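Local coordinates for protein exonuclease (Laribacter hongkongensis, PDB 3SYY) that digests double-stranded DNA with strict 5'-to-3' polarity as an alkaline, magnesium-binding exonuclease of the lambda-exonuclease-like PDDEXK group, at residues Q37-M40 / A41-I44; M138-Q141 / M142-G146. All blocks are in the same frame, centred on the assembly; numbering follows the deposited sequence.

How the contacts relate
Each contact lies within a single helix, joining successive turns of it: contact 1 in helix 34-49, contact 2 at the C-terminal end of helix 132-145. Their centres lie about 22 Å apart and they do not touch. Contact 1 is only partly buried: its outer side chains reach the surface and a neighbouring subunit, while an aromatic face and aliphatic ends do the packing. Contact 2 is buried beside the magnesium site, where side chains meet backbone carbonyls and an amide touches a methionine methyl. The long helix 174-205 packs against both, through Met40 and Ile44 in the first and Gln139, Thr140 and Ala143 in the second.

Contact 1: residues Q37-M40 / A41-I44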
loop_
_atom_site.group_PDB
_atom_site.type_symbol
_atom_site.label_atom_id
_atom_site.label_comp_id
_atom_site.label_asym_id
_atom_site.label_seq_id
_atom_site.Cartn_x
_atom_site.Cartn_y
_atom_site.Cartn_z
ATOM N N GLN A 37 -0.570 -8.542 -18.961
ATOM C CA GLN A 37 -1.571 -7.549 -19.369
ATOM C C GLN A 37 -1.364 -6.167 -18.793
ATOM O O GLN A 37 -1.574 -5.160 -19.484
ATOM C CB GLN A 37 -2.994 -8.105 -19.132
ATOM C CG GLN A 37 -3.205 -9.411 -19.998
ATOM C CD GLN A 37 -2.552 -9.340 -21.469
ATOM O OE1 GLN A 37 -2.888 -8.422 -22.287
ATOM N NE2 GLN A 37 -1.622 -10.318 -21.795
ATOM N N ASN A 38 -0.939 -6.075 -17.524
ATOM C CA ASN A 38 -0.663 -4.746 -16.940
ATOM C C ASN A 38 0.512 -4.044 -17.612
ATOM O O ASN A 38 0.476 -2.847 -17.825
ATOM C CB ASN A 38 -0.404 -4.847 -15.410
ATOM C CG ASN A 38 -1.641 -5.274 -14.646
ATOM O OD1 ASN A 38 -2.762 -5.032 -15.097
ATOM N ND2 ASN A 38 -1.450 -5.937 -13.503
ATOM N N TYR A 39 1.562 -4.796 -17.951
ATOM C CA TYR A 39 2.693 -4.193 -18.683
ATOM C C TYR A 39 2.240 -3.770 -20.081
ATOM O O TYR A 39 2.593 -2.719 -20.543
ATOM C CB TYR A 39 3.835 -5.225 -18.796
ATOM C CG TYR A 39 5.138 -4.677 -19.327
ATOM C CD1 TYR A 39 5.556 -3.394 -19.004
ATOM C CD2 TYR A 39 5.965 -5.465 -20.134
ATOM C CE1 TYR A 39 6.781 -2.899 -19.484
ATOM C CE2 TYR A 39 7.167 -4.976 -20.603
ATOM C CZ TYR A 39 7.573 -3.734 -20.294
ATOM O OH TYR A 39 8.771 -3.265 -20.778
ATOM N N MET A 40 1.477 -4.630 -20.743
ATOM C CA MET A 40 0.946 -4.294 -22.089
ATOM C C MET A 40 0.198 -2.941 -22.041
ATOM O O MET A 40 0.469 -2.042 -22.837
ATOM C CB MET A 40 0.094 -5.461 -22.541
ATOM C CG MET A 40 -0.925 -5.135 -23.573
ATOM S SD MET A 40 -0.295 -5.558 -25.148
ATOM C CE MET A 40 -0.040 -7.321 -25.010
ATOM N N ALA A 41 -0.670 -2.763 -21.023
ATOM C CA ALA A 41 -1.417 -1.521 -20.836
ATOM C C ALA A 41 -0.459 -0.359 -20.615
ATOM O O ALA A 41 -0.627 0.735 -21.175
ATOM C CB ALA A 41 -2.432 -1.670 -19.661
ATOM N N GLU A 42 0.602 -0.582 -19.830
ATOM C CA GLU A 42 1.561 0.470 -19.603
ATOM C C GLU A 42 2.216 0.924 -20.914
ATOM O O GLU A 42 2.425 2.127 -21.141
ATOM C CB GLU A 42 2.729 -0.044 -18.717
ATOM C CG GLU A 42 2.646 0.176 -17.246
ATOM C CD GLU A 42 3.851 -0.497 -16.554
ATOM O OE1 GLU A 42 3.643 -1.550 -15.937
ATOM O OE2 GLU A 42 4.966 0.021 -16.717
ATOM N N LEU A 43 2.634 -0.037 -21.730
ATOM C CA LEU A 43 3.329 0.314 -22.984
ATOM C C LEU A 43 2.339 0.949 -24.018
ATOM O O LEU A 43 2.709 1.867 -24.757
ATOM C CB LEU A 43 3.985 -0.924 -23.549
ATOM C CG LEU A 43 5.097 -1.497 -22.645
ATOM C CD1 LEU A 43 5.877 -2.549 -23.434
ATOM C CD2 LEU A 43 6.012 -0.413 -22.243
ATOM N N ILE A 44 1.098 0.477 -24.035
ATOM C CA ILE A 44 0.055 1.113 -24.909
ATOM C C ILE A 44 -0.087 2.583 -24.567
ATOM O O ILE A 44 0.012 3.459 -25.452
ATOM C CB ILE A 44 -1.291 0.387 -24.832
ATOM C CG1 ILE A 44 -1.143 -0.975 -25.491
ATOM C CG2 ILE A 44 -2.429 1.250 -25.512
ATOM C CD1 ILE A 44 -2.246 -1.970 -25.149
#
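Helix 34-49 supplies both halves of this contact, and within it Tyr39 and Leu43, one turn apart, form a CH-pi pair. Leu43 CD1 sits over one face of the phenol, 4.0 Å from the Tyr39 ring centroid and 20° off its normal. The Tyr39 side chain reaches Leu43 because its CG is anti to the backbone N (chi1 -171°), which swings the ring along the helix toward the later turn. Leu43 CD2 adds a second touch, 3.8 Å from Tyr39 CE1. The hydroxyl at the far end of the ring is hydrogen-bonded to the backbone N of Thr17.

Glu42 approaches the same ring from its edge: OE1 lies 4.1 Å from Tyr39 CD1, near the ring plane, with the carboxylate turned 66° against the ring. Its charge is engaged by a salt bridge to Arg20, which probably fixes how the group is set beside the tyrosine. On another side of the helix the bent chain of Met40 lies across the end of Ile44, with Met40 CG 3.8 Å from Ile44 CD1. Ile44 CG1 also packs on the backbone, 3.3 Å from Met40 O, an oxygen that accepts a hydrogen bond from Ile44 N at 2.9 Å.

Met40 and Ile44 also rest on helix 174-205, at Phe187 and Leu191 among others, while Ala41 and Ile44 meet Trp119 of a neighbouring subunit. Helix 34-49 thus packs on the long C-terminal helix and also meets a second subunit; i to i+4 backbone bonds hold its turns, and the side-chain pairs one turn apart are those usual along an alpha-helix.

Contact 2: residues M138-Q141 / M142-G146; sequences MQTQ and MACTG
Met142 N, Ala143 N and Cys144 N bond to the carbonyls of Met138, Gln139 and Thr140 in regular i to i+4 fashion, and the helix closes at Thr145, before Gly146 takes a positive phi of 79°, though Gly146 N still bonds to Met142 O. The next carbonyl along, Gln141 O, is gripped twice by Thr145: its N binds at 3.0 Å, and its OG1 donates at 2.7 Å from the opposite face of the carbonyl plane. A chi1 of 50°, placing OG1 between the backbone N and the carbonyl carbon, turns the hydroxyl back onto the preceding turn. OG1 also bonds to Arg147 N, tying the helix end to the chain beyond.

Helix 132-145 packs against strand 109-114 of the PDDEXK nuclease core, and the side chain of Gln141 comes within about 4 Å of a bound magnesium ion. On another flank, Met142 bends at its sulfur so that CE lies against the Gln139 amide, 3.6 Å from OE1 and 3.8 Å from NE2. Met142 CE is also 3.5 Å from Met138 O. The Gln139 amide is held by Asp173 N and Glu171 O. Ala143 CB nestles against Thr140 O at 3.3 Å, and also touches Ile177 of helix 174-205.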
loop_
_atom_site.group_PDB
_atom_site.type_symbol
_atom_site.label_atom_id
_atom_site.label_comp_id
_atom_site.label_asym_id
_atom_site.label_seq_id
_atom_site.Cartn_x
_atom_site.Cartn_y
_atom_site.Cartn_z
ATOM N N MET A 138 18.940 -10.863 -17.501
ATOM C CA MET A 138 20.312 -10.981 -17.957
ATOM C C MET A 138 20.428 -11.731 -19.284
ATOM O O MET A 138 21.271 -11.380 -20.094
ATOM C CB MET A 138 21.149 -11.653 -16.878
ATOM C CG MET A 138 21.472 -10.645 -15.701
ATOM S SD MET A 138 22.429 -11.468 -14.400
ATOM C CE MET A 138 21.385 -12.695 -13.743
ATOM N N GLN A 139 19.599 -12.737 -19.497
ATOM C CA GLN A 139 19.630 -13.428 -20.814
ATOM C C GLN A 139 19.215 -12.447 -21.889
ATOM O O GLN A 139 19.784 -12.449 -22.984
ATOM C CB GLN A 139 18.759 -14.680 -20.826
ATOM C CG GLN A 139 19.303 -15.822 -19.921
ATOM C CD GLN A 139 20.693 -16.366 -20.419
ATOM O OE1 GLN A 139 21.139 -16.047 -21.542
ATOM N NE2 GLN A 139 21.371 -17.135 -19.561
ATOM N N THR A 140 18.241 -11.571 -21.579
ATOM C CA THR A 140 17.822 -10.533 -22.518
ATOM C C THR A 140 18.891 -9.518 -22.777
ATOM O O THR A 140 19.047 -9.038 -23.911
ATOM C CB THR A 140 16.582 -9.758 -21.982
ATOM O OG1 THR A 140 15.506 -10.685 -21.776
ATOM C CG2 THR A 140 16.165 -8.642 -22.952
ATOM N N GLN A 141 19.636 -9.147 -21.741
ATOM C CA GLN A 141 20.746 -8.213 -21.936
ATOM C C GLN A 141 21.801 -8.842 -22.895
ATOM O O GLN A 141 22.319 -8.158 -23.791
ATOM C CB GLN A 141 21.413 -7.897 -20.590
ATOM C CG GLN A 141 20.700 -6.891 -19.741
ATOM C CD GLN A 141 21.150 -6.971 -18.262
ATOM O OE1 GLN A 141 20.692 -6.196 -17.416
ATOM N NE2 GLN A 141 22.056 -7.883 -17.977
ATOM N N MET A 142 22.045 -10.137 -22.716
ATOM C CA MET A 142 22.929 -10.919 -23.619
ATOM C C MET A 142 22.371 -10.995 -25.062
ATOM O O MET A 142 23.106 -10.764 -26.035
ATOM C CB MET A 142 23.196 -12.295 -23.025
ATOM C CG MET A 142 24.221 -12.166 -21.892
ATOM S SD MET A 142 24.750 -13.718 -21.162
ATOM C CE MET A 142 23.576 -14.046 -19.860
ATOM N N ALA A 143 21.062 -11.231 -25.163
ATOM C CA ALA A 143 20.330 -11.169 -26.450
ATOM C C ALA A 143 20.537 -9.867 -27.169
ATOM O O ALA A 143 20.876 -9.863 -28.379
ATOM C CB ALA A 143 18.871 -11.418 -26.249
ATOM N N CYS A 144 20.360 -8.757 -26.458
ATOM C CA CYS A 144 20.508 -7.450 -27.078
ATOM C C CYS A 144 21.925 -7.048 -27.463
ATOM O O CYS A 144 22.121 -6.313 -28.446
ATOM C CB CYS A 144 19.900 -6.354 -26.235
ATOM S SG CYS A 144 18.084 -6.502 -26.101
ATOM N N THR A 145 22.912 -7.497 -26.695
ATOM C CA THR A 145 24.264 -7.015 -26.894
ATOM C C THR A 145 25.131 -8.001 -27.635
ATOM O O THR A 145 26.232 -7.637 -28.017
ATOM C CB THR A 145 25.018 -6.786 -25.550
ATOM O OG1 THR A 145 24.885 -7.971 -24.742
ATOM C CG2 THR A 145 24.506 -5.514 -24.827
ATOM N N GLY A 146 24.695 -9.250 -27.744
ATOM C CA GLY A 146 25.553 -10.290 -28.315
ATOM C C GLY A 146 26.607 -10.821 -27.340
ATOM O O GLY A 146 27.500 -11.599 -27.730
#